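PDB 5GKD: AlyGC from Glaciecola chathamensis, which is an alginate lyase of polysaccharide lyase family 6, which probably cleaves the glycosidic bonds of alginate by beta-elimination. Local coordinates for residues His562-Gly567 with Asp588-Asn593; Gln618-Lys623 with Lys652-Ala657; Ala657-Leu662 with Ala679-Glu684. One frame throughout, in Å; residues are numbered along the deposited sequence.

Interaction 1: His562-Gly567 with Asp588-Asn593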
ATOM      1  N   HIS A 562      10.241  14.333   3.069  1.00 26.03           N
ATOM      2  CA  HIS A 562      10.221  13.705   4.380  1.00 22.84           C
ATOM      3  C   HIS A 562      11.540  13.021   4.684  1.00 22.03           C
ATOM      4  O   HIS A 562      12.241  12.540   3.790  1.00 19.26           O
ATOM      5  CB  HIS A 562       9.093  12.686   4.461  1.00 20.35           C
ATOM      6  CG  HIS A 562       7.797  13.201   3.930  1.00 24.37           C
ATOM      7  ND1 HIS A 562       7.109  14.234   4.530  1.00 22.68           N
ATOM      8  CD2 HIS A 562       7.070  12.841   2.848  1.00 21.59           C
ATOM      9  CE1 HIS A 562       6.014  14.487   3.836  1.00 21.02           C
ATOM     10  NE2 HIS A 562       5.967  13.656   2.812  1.00 22.38           N
ATOM     11  N   PHE A 563      11.870  12.965   5.970  1.00 21.84           N
ATOM     12  CA  PHE A 563      13.053  12.209   6.356  1.00 22.25           C
ATOM     13  C   PHE A 563      12.768  10.702   6.388  1.00 24.71           C
ATOM     14  O   PHE A 563      13.535   9.911   5.826  1.00 22.93           O
ATOM     15  CB  PHE A 563      13.572  12.687   7.713  1.00 20.73           C
ATOM     16  CG  PHE A 563      14.695  11.859   8.239  1.00 21.05           C
ATOM     17  CD1 PHE A 563      15.976  12.000   7.730  1.00 21.86           C
ATOM     18  CD2 PHE A 563      14.471  10.914   9.218  1.00 23.57           C
ATOM     19  CE1 PHE A 563      17.010  11.219   8.198  1.00 20.19           C
ATOM     20  CE2 PHE A 563      15.495  10.139   9.695  1.00 20.08           C
ATOM     21  CZ  PHE A 563      16.771  10.288   9.182  1.00 24.06           C
ATOM     22  N   PHE A 564      11.686  10.281   7.063  1.00 20.99           N
ATOM     23  CA  PHE A 564      11.351   8.863   7.152  1.00 20.19           C
ATOM     24  C   PHE A 564       9.868   8.653   6.897  1.00 21.82           C
ATOM     25  O   PHE A 564       9.030   9.248   7.579  1.00 22.14           O
ATOM     26  CB  PHE A 564      11.723   8.244   8.509  1.00 18.01           C
ATOM     27  CG  PHE A 564      11.446   6.761   8.578  1.00 21.12           C
ATOM     28  CD1 PHE A 564      12.361   5.849   8.087  1.00 19.06           C
ATOM     29  CD2 PHE A 564      10.243   6.286   9.081  1.00 19.71           C
ATOM     30  CE1 PHE A 564      12.095   4.489   8.114  1.00 20.46           C
ATOM     31  CE2 PHE A 564       9.967   4.927   9.116  1.00 20.09           C
ATOM     32  CZ  PHE A 564      10.903   4.028   8.634  1.00 20.34           C
ATOM     33  N   ASP A 565       9.548   7.756   5.964  1.00 19.33           N
ATOM     34  CA  ASP A 565       8.175   7.481   5.552  1.00 18.82           C
ATOM     35  C   ASP A 565       7.908   5.986   5.699  1.00 21.75           C
ATOM     36  O   ASP A 565       8.447   5.181   4.938  1.00 21.56           O
ATOM     37  CB  ASP A 565       7.944   7.943   4.109  1.00 22.52           C
ATOM     38  CG  ASP A 565       6.462   7.957   3.721  1.00 22.13           C
ATOM     39  OD1 ASP A 565       5.606   8.199   4.589  1.00 21.49           O
ATOM     40  OD2 ASP A 565       6.153   7.733   2.540  1.00 24.14           O
ATOM     41  N   ALA A 566       7.085   5.615   6.674  1.00 20.74           N
ATOM     42  CA  ALA A 566       6.745   4.220   6.904  1.00 20.43           C
ATOM     43  C   ALA A 566       5.740   3.737   5.864  1.00 20.69           C
ATOM     44  O   ALA A 566       4.758   4.420   5.581  1.00 21.90           O
ATOM     45  CB  ALA A 566       6.171   4.030   8.313  1.00 18.52           C
ATOM     46  N   GLY A 567       5.984   2.555   5.305  1.00 19.93           N
ATOM     47  CA  GLY A 567       5.012   1.947   4.419  1.00 18.63           C
ATOM     48  C   GLY A 567       3.763   1.511   5.158  1.00 19.46           C
ATOM     49  O   GLY A 567       3.783   1.223   6.357  1.00 19.62           O
ATOM     50  N   ASP A 588       7.767  15.856   6.904  1.00 21.38           N
ATOM     51  CA  ASP A 588       7.844  15.416   8.290  1.00 22.24           C
ATOM     52  C   ASP A 588       9.164  14.703   8.536  1.00 24.29           C
ATOM     53  O   ASP A 588       9.847  14.273   7.603  1.00 23.14           O
ATOM     54  CB  ASP A 588       6.699  14.472   8.641  1.00 18.00           C
ATOM     55  CG  ASP A 588       5.341  15.065   8.340  1.00 23.52           C
ATOM     56  OD1 ASP A 588       5.001  16.142   8.877  1.00 25.89           O
ATOM     57  OD2 ASP A 588       4.608  14.455   7.549  1.00 24.79           O
ATOM     58  N   LEU A 589       9.509  14.574   9.817  1.00 20.84           N
ATOM     59  CA  LEU A 589      10.653  13.768  10.218  1.00 21.65           C
ATOM     60  C   LEU A 589      10.311  12.281  10.185  1.00 21.50           C
ATOM     61  O   LEU A 589      10.908  11.517   9.419  1.00 25.96           O
ATOM     62  CB  LEU A 589      11.116  14.182  11.615  1.00 20.55           C
ATOM     63  CG  LEU A 589      12.527  14.668  11.922  1.00 24.76           C
ATOM     64  CD1 LEU A 589      13.082  13.924  13.132  1.00 20.61           C
ATOM     65  CD2 LEU A 589      13.468  14.581  10.747  1.00 20.67           C
ATOM     66  N   PHE A 590       9.355  11.852  11.007  1.00 20.59           N
ATOM     67  CA  PHE A 590       8.941  10.452  11.071  1.00 20.87           C
ATOM     68  C   PHE A 590       7.443  10.356  10.813  1.00 23.44           C
ATOM     69  O   PHE A 590       6.636  10.921  11.559  1.00 22.54           O
ATOM     70  CB  PHE A 590       9.306   9.821  12.422  1.00 21.77           C
ATOM     71  CG  PHE A 590      10.787   9.627  12.608  1.00 20.96           C
ATOM     72  CD1 PHE A 590      11.414   8.510  12.110  1.00 21.54           C
ATOM     73  CD2 PHE A 590      11.553  10.583  13.249  1.00 24.60           C
ATOM     74  CE1 PHE A 590      12.766   8.333  12.260  1.00 19.08           C
ATOM     75  CE2 PHE A 590      12.899  10.409  13.412  1.00 21.77           C
ATOM     76  CZ  PHE A 590      13.509   9.277  12.916  1.00 22.25           C
ATOM     77  N   ARG A 591       7.079   9.649   9.752  1.00 22.30           N
ATOM     78  CA  ARG A 591       5.687   9.451   9.370  1.00 19.82           C
ATOM     79  C   ARG A 591       5.291   8.039   9.787  1.00 20.59           C
ATOM     80  O   ARG A 591       5.570   7.070   9.075  1.00 19.52           O
ATOM     81  CB  ARG A 591       5.513   9.696   7.874  1.00 21.25           C
ATOM     82  CG  ARG A 591       5.613  11.167   7.515  1.00 22.06           C
ATOM     83  CD  ARG A 591       6.015  11.389   6.068  1.00 23.14           C
ATOM     84  NE  ARG A 591       5.001  10.928   5.131  1.00 23.43           N
ATOM     85  CZ  ARG A 591       3.866  11.567   4.886  1.00 25.98           C
ATOM     86  NH1 ARG A 591       3.585  12.687   5.529  1.00 24.77           N
ATOM     87  NH2 ARG A 591       2.999  11.073   4.010  1.00 24.52           N
ATOM     88  N   LEU A 592       4.652   7.933  10.958  1.00 19.47           N
ATOM     89  CA  LEU A 592       4.293   6.675  11.602  1.00 20.58           C
ATOM     90  C   LEU A 592       2.798   6.615  11.872  1.00 18.75           C
ATOM     91  O   LEU A 592       2.354   6.125  12.914  1.00 17.81           O
ATOM     92  CB  LEU A 592       5.051   6.484  12.909  1.00 18.87           C
ATOM     93  CG  LEU A 592       6.481   5.951  12.958  1.00 25.00           C
ATOM     94  CD1 LEU A 592       6.933   5.265  11.694  1.00 17.77           C
ATOM     95  CD2 LEU A 592       7.439   7.013  13.387  1.00 20.69           C
ATOM     96  N   ASN A 593       2.012   7.121  10.930  1.00 16.58           N
ATOM     97  CA  ASN A 593       0.580   7.322  11.095  1.00 20.65           C
ATOM     98  C   ASN A 593      -0.200   6.802   9.894  1.00 21.61           C
ATOM     99  O   ASN A 593      -1.190   7.410   9.478  1.00 22.12           O
ATOM    100  CB  ASN A 593       0.275   8.801  11.298  1.00 17.89           C
ATOM    101  CG  ASN A 593       0.658   9.630  10.099  1.00 22.13           C
ATOM    102  OD1 ASN A 593       1.498   9.217   9.302  1.00 22.03           O
ATOM    103  ND2 ASN A 593       0.020  10.781   9.936  1.00 22.29           N
TER
HETATM  104  O   HOH W   1       3.665   8.872   2.049  1.00 28.76           O
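Arg591 lays its guanidinium flat on the imidazole of His562, centres 3.8 Å apart and planes at 13°, while its CD sits over the same ring 3.3 Å from His562 CG. The bend at chi3 (66°) turns the group back over the ring and leaves its edge for acidic partners. Arg591 NE donates to Asp565 OD1 at 2.8 Å, meeting that oxygen from above the carboxylate plane; Arg591 NH1 reaches Asp588 OD2 at 2.9 Å within the guanidinium plane; NH2 donates to a water that in turn donates to Asp565 OD2. Lys594 shares Asp565 OD1. The imidazole is used as an acceptor: Asp588 N donates to His562 ND1 at 2.9 Å, in the ring plane. The two strands are neighbouring rungs of the C-terminal parallel beta-helix, and the backbone bonds alternate as in a parallel ladder, Phe564 N to Leu589 O, Arg591 N to Phe564 O and Ala566 N to Arg591 O. With an alanine at Arg591, Asp588 OD2 would probably lose its arginine mate, Asp565 would lean on Lys594, and the His562 ring would lack its stacking partner. At the corner, Phe563 points its ring edge at the face of Phe590, an offset edge-to-face pair with planes at 75°.

Interaction 2: Gln618-Lys623 with Lys652-Ala657; sequences QGAIAK and KRNKSA
Gln618 meets the 652-657 loop through its backbone, its carbonyl O lying 3.9 Å from Asn654 CB. At Gly619 the backbones come nearest, with CA atoms of Gly619 and Asn654 5.3 Å apart, and the amide end of Asn654 passes alongside the backbone here: ND2 is 3.9 Å from Gly619 C. That is packing, since Asn654 ND2 gives its hydrogens to Gly649 O and Ala658 O. Ala620 continues the same edge, its N also 3.9 Å from Asn654 ND2 but hydrogen-bonded to Asp588 OD1. The chain then enters strand 622-625, one rung of the parallel beta-helix, whereas 652-657 belongs to the loop leading from strand 644-648 to strand 660-663 on the next coil; the contact therefore joins successive coils at a corner. Within that loop Asn654 to Ala657 form a type I beta turn, closed by Ala657 N on Asn654 O at 3.0 Å. Lys623 carries the polar link. Its chain, extended beyond CG, runs back toward the loop and slides past Asn654 in the opposite direction, so that NZ makes a hydrogen bond of 2.9 Å to Asn654 OD1. Asn654 has CG anti to the backbone N (chi1 180°), which directs the amide toward the first segment. Ser656 OG donates to the same oxygen at 2.6 Å, and the ammonium and the hydroxyl arrive from opposite faces of the amide plane. A weak third bond comes from Ser656 N. With its amide NH2 also engaged, the Asn654 side chain is fixed against rotation, and the lysine charge would probably polarise its carbonyl. Lys623 NZ also forms a long, weak ion pair with Asp588 OD1. Outward from the turn, Lys655 forms a salt bridge with Asp598 of the second subunit.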
ATOM      1  N   GLN A 618       9.433  21.849   8.437  1.00 24.07           N
ATOM      2  CA  GLN A 618       8.075  22.343   8.218  1.00 24.18           C
ATOM      3  C   GLN A 618       7.027  21.402   8.809  1.00 25.86           C
ATOM      4  O   GLN A 618       5.974  21.861   9.268  1.00 25.83           O
ATOM      5  CB  GLN A 618       7.817  22.564   6.730  1.00 25.18           C
ATOM      6  CG  GLN A 618       8.765  23.539   6.053  1.00 28.82           C
ATOM      7  CD  GLN A 618       8.891  24.815   6.824  1.00 36.58           C
ATOM      8  OE1 GLN A 618       7.934  25.582   6.930  1.00 44.65           O
ATOM      9  NE2 GLN A 618      10.072  25.052   7.396  1.00 38.67           N
ATOM     10  N   GLY A 619       7.290  20.104   8.812  1.00 22.46           N
ATOM     11  CA  GLY A 619       6.334  19.117   9.270  1.00 23.28           C
ATOM     12  C   GLY A 619       6.542  18.767  10.724  1.00 21.33           C
ATOM     13  O   GLY A 619       7.203  19.483  11.477  1.00 26.35           O
ATOM     14  N   ALA A 620       5.979  17.638  11.121  1.00 22.02           N
ATOM     15  CA  ALA A 620       6.101  17.213  12.505  1.00 22.55           C
ATOM     16  C   ALA A 620       7.364  16.389  12.714  1.00 22.63           C
ATOM     17  O   ALA A 620       7.825  15.679  11.821  1.00 21.38           O
ATOM     18  CB  ALA A 620       4.883  16.406  12.942  1.00 21.23           C
ATOM     19  N   ILE A 621       7.928  16.521  13.915  1.00 23.06           N
ATOM     20  CA  ILE A 621       8.914  15.565  14.418  1.00 18.97           C
ATOM     21  C   ILE A 621       8.407  14.135  14.249  1.00 23.06           C
ATOM     22  O   ILE A 621       9.131  13.245  13.791  1.00 22.69           O
ATOM     23  CB  ILE A 621       9.216  15.863  15.897  1.00 23.16           C
ATOM     24  CG1 ILE A 621       9.742  17.292  16.062  1.00 27.76           C
ATOM     25  CG2 ILE A 621      10.147  14.810  16.482  1.00 21.49           C
ATOM     26  CD1 ILE A 621       9.637  17.800  17.502  1.00 26.78           C
ATOM     27  N   ALA A 622       7.166  13.888  14.650  1.00 21.55           N
ATOM     28  CA  ALA A 622       6.609  12.549  14.551  1.00 21.83           C
ATOM     29  C   ALA A 622       5.095  12.649  14.521  1.00 23.12           C
ATOM     30  O   ALA A 622       4.504  13.443  15.255  1.00 23.25           O
ATOM     31  CB  ALA A 622       7.053  11.662  15.721  1.00 19.31           C
ATOM     32  N   LYS A 623       4.483  11.856  13.656  1.00 20.42           N
ATOM     33  CA  LYS A 623       3.047  11.633  13.654  1.00 21.13           C
ATOM     34  C   LYS A 623       2.875  10.143  13.868  1.00 21.95           C
ATOM     35  O   LYS A 623       3.265   9.346  13.008  1.00 22.89           O
ATOM     36  CB  LYS A 623       2.407  12.071  12.333  1.00 22.79           C
ATOM     37  CG  LYS A 623       2.889  13.408  11.799  1.00 22.38           C
ATOM     38  CD  LYS A 623       2.044  13.861  10.630  1.00 23.69           C
ATOM     39  CE  LYS A 623       2.235  15.358  10.393  1.00 26.24           C
ATOM     40  NZ  LYS A 623       1.419  15.887   9.284  1.00 25.44           N
ATOM     41  N   LYS A 652       2.693  25.133   6.113  1.00 31.12           N
ATOM     42  CA  LYS A 652       1.291  25.166   5.712  1.00 29.23           C
ATOM     43  C   LYS A 652       0.774  23.813   5.238  1.00 25.86           C
ATOM     44  O   LYS A 652      -0.435  23.657   5.098  1.00 27.44           O
ATOM     45  CB  LYS A 652       1.076  26.203   4.603  1.00 32.17           C
ATOM     46  CG  LYS A 652       1.578  25.760   3.231  1.00 38.23           C
ATOM     47  CD  LYS A 652       1.321  26.814   2.138  1.00 40.39           C
ATOM     48  CE  LYS A 652       1.924  26.364   0.800  1.00 49.43           C
ATOM     49  NZ  LYS A 652       2.443  27.488  -0.059  1.00 54.86           N
ATOM     50  N   ARG A 653       1.640  22.845   4.968  1.00 25.49           N
ATOM     51  CA  ARG A 653       1.166  21.540   4.536  1.00 30.56           C
ATOM     52  C   ARG A 653       1.044  20.542   5.679  1.00 28.97           C
ATOM     53  O   ARG A 653       0.581  19.420   5.451  1.00 30.64           O
ATOM     54  CB  ARG A 653       2.073  20.986   3.431  1.00 31.38           C
ATOM     55  CG  ARG A 653       2.029  21.844   2.181  1.00 27.02           C
ATOM     56  CD  ARG A 653       2.890  21.297   1.068  1.00 34.40           C
ATOM     57  NE  ARG A 653       3.156  22.351   0.093  1.00 41.77           N
ATOM     58  CZ  ARG A 653       2.436  22.546  -1.003  1.00 39.76           C
ATOM     59  NH1 ARG A 653       1.417  21.743  -1.278  1.00 38.99           N
ATOM     60  NH2 ARG A 653       2.743  23.537  -1.822  1.00 43.89           N
ATOM     61  N   ASN A 654       1.418  20.933   6.899  1.00 27.20           N
ATOM     62  CA  ASN A 654       1.306  20.077   8.081  1.00 27.22           C
ATOM     63  C   ASN A 654      -0.119  20.205   8.598  1.00 26.11           C
ATOM     64  O   ASN A 654      -0.456  21.120   9.348  1.00 30.28           O
ATOM     65  CB  ASN A 654       2.343  20.470   9.131  1.00 22.65           C
ATOM     66  CG  ASN A 654       2.269  19.621  10.392  1.00 25.45           C
ATOM     67  OD1 ASN A 654       1.629  18.574  10.421  1.00 26.26           O
ATOM     68  ND2 ASN A 654       2.929  20.081  11.445  1.00 23.23           N
ATOM     69  N   LYS A 655      -0.982  19.281   8.175  1.00 27.88           N
ATOM     70  CA  LYS A 655      -2.391  19.379   8.541  1.00 23.04           C
ATOM     71  C   LYS A 655      -2.609  19.221  10.041  1.00 28.40           C
ATOM     72  O   LYS A 655      -3.605  19.728  10.561  1.00 31.72           O
ATOM     73  CB  LYS A 655      -3.207  18.346   7.766  1.00 24.48           C
ATOM     74  CG  LYS A 655      -3.241  18.599   6.271  1.00 30.17           C
ATOM     75  CD  LYS A 655      -3.850  17.444   5.510  1.00 37.54           C
ATOM     76  CE  LYS A 655      -3.463  17.514   4.041  1.00 38.09           C
ATOM     77  NZ  LYS A 655      -4.431  16.814   3.165  1.00 38.06           N
ATOM     78  N   SER A 656      -1.688  18.555  10.746  1.00 27.14           N
ATOM     79  CA  SER A 656      -1.796  18.398  12.195  1.00 25.74           C
ATOM     80  C   SER A 656      -1.629  19.715  12.937  1.00 26.42           C
ATOM     81  O   SER A 656      -2.080  19.824  14.082  1.00 26.39           O
ATOM     82  CB  SER A 656      -0.750  17.405  12.707  1.00 25.26           C
ATOM     83  OG  SER A 656       0.567  17.963  12.687  1.00 27.68           O
ATOM     84  N   ALA A 657      -0.981  20.704  12.312  1.00 27.46           N
ATOM     85  CA  ALA A 657      -0.554  21.931  12.987  1.00 27.18           C
ATOM     86  C   ALA A 657       0.115  21.617  14.323  1.00 28.56           C
ATOM     87  O   ALA A 657      -0.084  22.308  15.321  1.00 29.82           O
ATOM     88  CB  ALA A 657      -1.725  22.895  13.174  1.00 28.08           C
TER

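Interaction 3: Ala657-Leu662 with Ala679-Glu684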
ATOM      1  N   ALA A 657      -0.981  20.704  12.312  1.00 27.46           N
ATOM      2  CA  ALA A 657      -0.554  21.931  12.987  1.00 27.18           C
ATOM      3  C   ALA A 657       0.115  21.617  14.323  1.00 28.56           C
ATOM      4  O   ALA A 657      -0.084  22.308  15.321  1.00 29.82           O
ATOM      5  CB  ALA A 657      -1.725  22.895  13.174  1.00 28.08           C
ATOM      6  N   ALA A 658       0.912  20.552  14.343  1.00 26.61           N
ATOM      7  CA  ALA A 658       1.619  20.133  15.541  1.00 23.76           C
ATOM      8  C   ALA A 658       3.080  19.881  15.210  1.00 25.36           C
ATOM      9  O   ALA A 658       3.428  19.564  14.069  1.00 25.35           O
ATOM     10  CB  ALA A 658       1.000  18.863  16.145  1.00 24.45           C
ATOM     11  N   SER A 659       3.939  20.038  16.218  1.00 25.45           N
ATOM     12  CA  SER A 659       5.310  19.568  16.094  1.00 23.37           C
ATOM     13  C   SER A 659       5.413  18.093  16.404  1.00 22.78           C
ATOM     14  O   SER A 659       6.423  17.467  16.076  1.00 22.64           O
ATOM     15  CB  SER A 659       6.231  20.340  17.035  1.00 23.67           C
ATOM     16  OG  SER A 659       5.832  20.144  18.381  1.00 24.74           O
ATOM     17  N   LEU A 660       4.385  17.544  17.042  1.00 25.32           N
ATOM     18  CA  LEU A 660       4.351  16.158  17.484  1.00 23.11           C
ATOM     19  C   LEU A 660       2.889  15.821  17.713  1.00 24.93           C
ATOM     20  O   LEU A 660       2.227  16.495  18.507  1.00 29.74           O
ATOM     21  CB  LEU A 660       5.156  16.013  18.766  1.00 27.21           C
ATOM     22  CG  LEU A 660       5.485  14.658  19.361  1.00 27.69           C
ATOM     23  CD1 LEU A 660       6.414  13.896  18.440  1.00 23.86           C
ATOM     24  CD2 LEU A 660       6.160  14.873  20.699  1.00 29.35           C
ATOM     25  N   ILE A 661       2.348  14.831  17.009  1.00 25.45           N
ATOM     26  CA  ILE A 661       0.957  14.465  17.244  1.00 20.74           C
ATOM     27  C   ILE A 661       0.882  12.970  17.513  1.00 24.04           C
ATOM     28  O   ILE A 661       1.288  12.149  16.680  1.00 27.17           O
ATOM     29  CB  ILE A 661       0.007  14.895  16.113  1.00 21.08           C
ATOM     30  CG1 ILE A 661      -1.420  14.485  16.479  1.00 22.96           C
ATOM     31  CG2 ILE A 661       0.415  14.337  14.771  1.00 21.26           C
ATOM     32  CD1 ILE A 661      -2.469  15.126  15.657  1.00 26.71           C
ATOM     33  N   LEU A 662       0.369  12.624  18.685  1.00 25.73           N
ATOM     34  CA  LEU A 662       0.425  11.276  19.223  1.00 22.87           C
ATOM     35  C   LEU A 662      -1.000  10.818  19.512  1.00 23.58           C
ATOM     36  O   LEU A 662      -1.641  11.309  20.450  1.00 26.54           O
ATOM     37  CB  LEU A 662       1.301  11.245  20.470  1.00 23.35           C
ATOM     38  CG  LEU A 662       2.699  11.841  20.267  1.00 22.86           C
ATOM     39  CD1 LEU A 662       3.548  11.722  21.527  1.00 22.13           C
ATOM     40  CD2 LEU A 662       3.395  11.143  19.144  1.00 21.44           C
ATOM     41  N   ALA A 679       5.249  24.581  16.551  1.00 29.39           N
ATOM     42  CA  ALA A 679       3.889  24.143  16.749  1.00 28.86           C
ATOM     43  C   ALA A 679       3.812  23.291  18.016  1.00 22.45           C
ATOM     44  O   ALA A 679       4.812  22.723  18.453  1.00 23.78           O
ATOM     45  CB  ALA A 679       3.414  23.367  15.518  1.00 29.52           C
ATOM     46  N   PRO A 680       2.638  23.200  18.630  1.00 25.94           N
ATOM     47  CA  PRO A 680       2.527  22.520  19.929  1.00 25.00           C
ATOM     48  C   PRO A 680       2.646  21.001  19.817  1.00 29.72           C
ATOM     49  O   PRO A 680       2.597  20.405  18.739  1.00 31.00           O
ATOM     50  CB  PRO A 680       1.132  22.923  20.396  1.00 28.10           C
ATOM     51  CG  PRO A 680       0.374  23.127  19.127  1.00 29.42           C
ATOM     52  CD  PRO A 680       1.350  23.782  18.208  1.00 28.06           C
ATOM     53  N   ILE A 681       2.831  20.381  20.978  1.00 27.94           N
ATOM     54  CA  ILE A 681       2.648  18.946  21.150  1.00 27.92           C
ATOM     55  C   ILE A 681       1.157  18.666  21.287  1.00 28.33           C
ATOM     56  O   ILE A 681       0.450  19.395  21.987  1.00 29.83           O
ATOM     57  CB  ILE A 681       3.408  18.463  22.398  1.00 30.97           C
ATOM     58  CG1 ILE A 681       4.908  18.670  22.241  1.00 30.03           C
ATOM     59  CG2 ILE A 681       3.079  17.011  22.714  1.00 30.75           C
ATOM     60  CD1 ILE A 681       5.646  18.488  23.559  1.00 29.39           C
ATOM     61  N   ILE A 682       0.655  17.623  20.627  1.00 26.27           N
ATOM     62  CA  ILE A 682      -0.772  17.317  20.699  1.00 24.39           C
ATOM     63  C   ILE A 682      -0.955  15.845  21.021  1.00 25.33           C
ATOM     64  O   ILE A 682      -0.488  14.978  20.272  1.00 27.39           O
ATOM     65  CB  ILE A 682      -1.529  17.669  19.408  1.00 26.04           C
ATOM     66  CG1 ILE A 682      -1.407  19.160  19.088  1.00 26.66           C
ATOM     67  CG2 ILE A 682      -3.004  17.302  19.566  1.00 26.56           C
ATOM     68  CD1 ILE A 682      -2.254  19.607  17.916  1.00 25.18           C
ATOM     69  N   PHE A 683      -1.644  15.568  22.124  1.00 25.44           N
ATOM     70  CA  PHE A 683      -2.015  14.221  22.513  1.00 26.32           C
ATOM     71  C   PHE A 683      -3.471  13.977  22.157  1.00 27.45           C
ATOM     72  O   PHE A 683      -4.333  14.828  22.408  1.00 29.73           O
ATOM     73  CB  PHE A 683      -1.796  13.992  24.012  1.00 26.91           C
ATOM     74  CG  PHE A 683      -0.364  14.065  24.420  1.00 25.43           C
ATOM     75  CD1 PHE A 683       0.475  12.993  24.218  1.00 23.61           C
ATOM     76  CD2 PHE A 683       0.150  15.212  24.990  1.00 27.21           C
ATOM     77  CE1 PHE A 683       1.809  13.066  24.577  1.00 25.44           C
ATOM     78  CE2 PHE A 683       1.475  15.292  25.350  1.00 28.89           C
ATOM     79  CZ  PHE A 683       2.306  14.218  25.143  1.00 28.17           C
ATOM     80  N   GLU A 684      -3.729  12.830  21.549  1.00 24.39           N
ATOM     81  CA  GLU A 684      -5.070  12.318  21.324  1.00 23.46           C
ATOM     82  C   GLU A 684      -5.110  10.944  22.007  1.00 24.69           C
ATOM     83  O   GLU A 684      -4.823   9.906  21.405  1.00 25.16           O
ATOM     84  CB  GLU A 684      -5.391  12.290  19.801  1.00 25.47           C
ATOM     85  CG  GLU A 684      -5.374  13.691  19.157  1.00 24.43           C
ATOM     86  CD  GLU A 684      -5.796  13.721  17.692  1.00 29.87           C
ATOM     87  OE1 GLU A 684      -5.717  12.673  17.023  1.00 30.01           O
ATOM     88  OE2 GLU A 684      -6.206  14.804  17.202  1.00 30.28           O
TER
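Leu662 and Phe683 lie side by side and point the same way, with Leu662 CD1 3.8 Å from Phe683 CE1. On that face Leu660 and Ile681 also pair, more loosely, at 4.3 Å between Leu660 CD2 and Ile681 CG2. The two strands are adjacent parallel rungs of the beta-helix, the axes of 660-662 and 681-684 being 4.9 Å apart and 8° from parallel, so like-placed side chains stack in ladders. The other face carries Ile661 and Ile682. With CG1 anti to the carbonyl carbon (chi1 -60°), Ile682 reaches back to put CD1 3.8 Å from Ala658 CB, while the Ile661 and Glu684 side chains cross at a slant, Ile661 CD1 ending near the carboxylate. That carboxylate has its polar partners in His663 and Arg708. Near the start, Ser659 OG bends back, held between its backbone N and carbonyl carbon (chi1 61°), and donates to Ala679 O at 2.8 Å from above the carbonyl plane; Ser659 N donates to Pro680 O. Further along, Ile682 N binds Leu660 O, Leu662 N binds Ile682 O, and Glu684 N binds Leu662 O at 2.8 Å. Register and pairing thus rest on the backbone ladder, helped by one serine hydroxyl, while the apolar side chains pack the two faces.

All three contacts reach one parallel sheet of the C-terminal beta-helix, in which strands 564-565, 590-592, 622-625, 660-663 and 681-685 follow one another. Interactions 1 and 3 are buried rung-to-rung pairings, their centres about 15 Å apart; interaction 2 is a partly buried corner between them, and its turn reaches the second subunit through Lys655. Leu589 N to Ala620 O (2.8 Å) ties interaction 1 to interaction 2, and Ile621 N to Ser659 O (2.8 Å) ties interaction 2 to interaction 3, which also share Ala657. Interaction 1 adds a charged network and ring stack to its backbone ladder, interaction 3 couples its ladder to apolar packing, and interaction 2 has a single side-chain hydrogen bond across it.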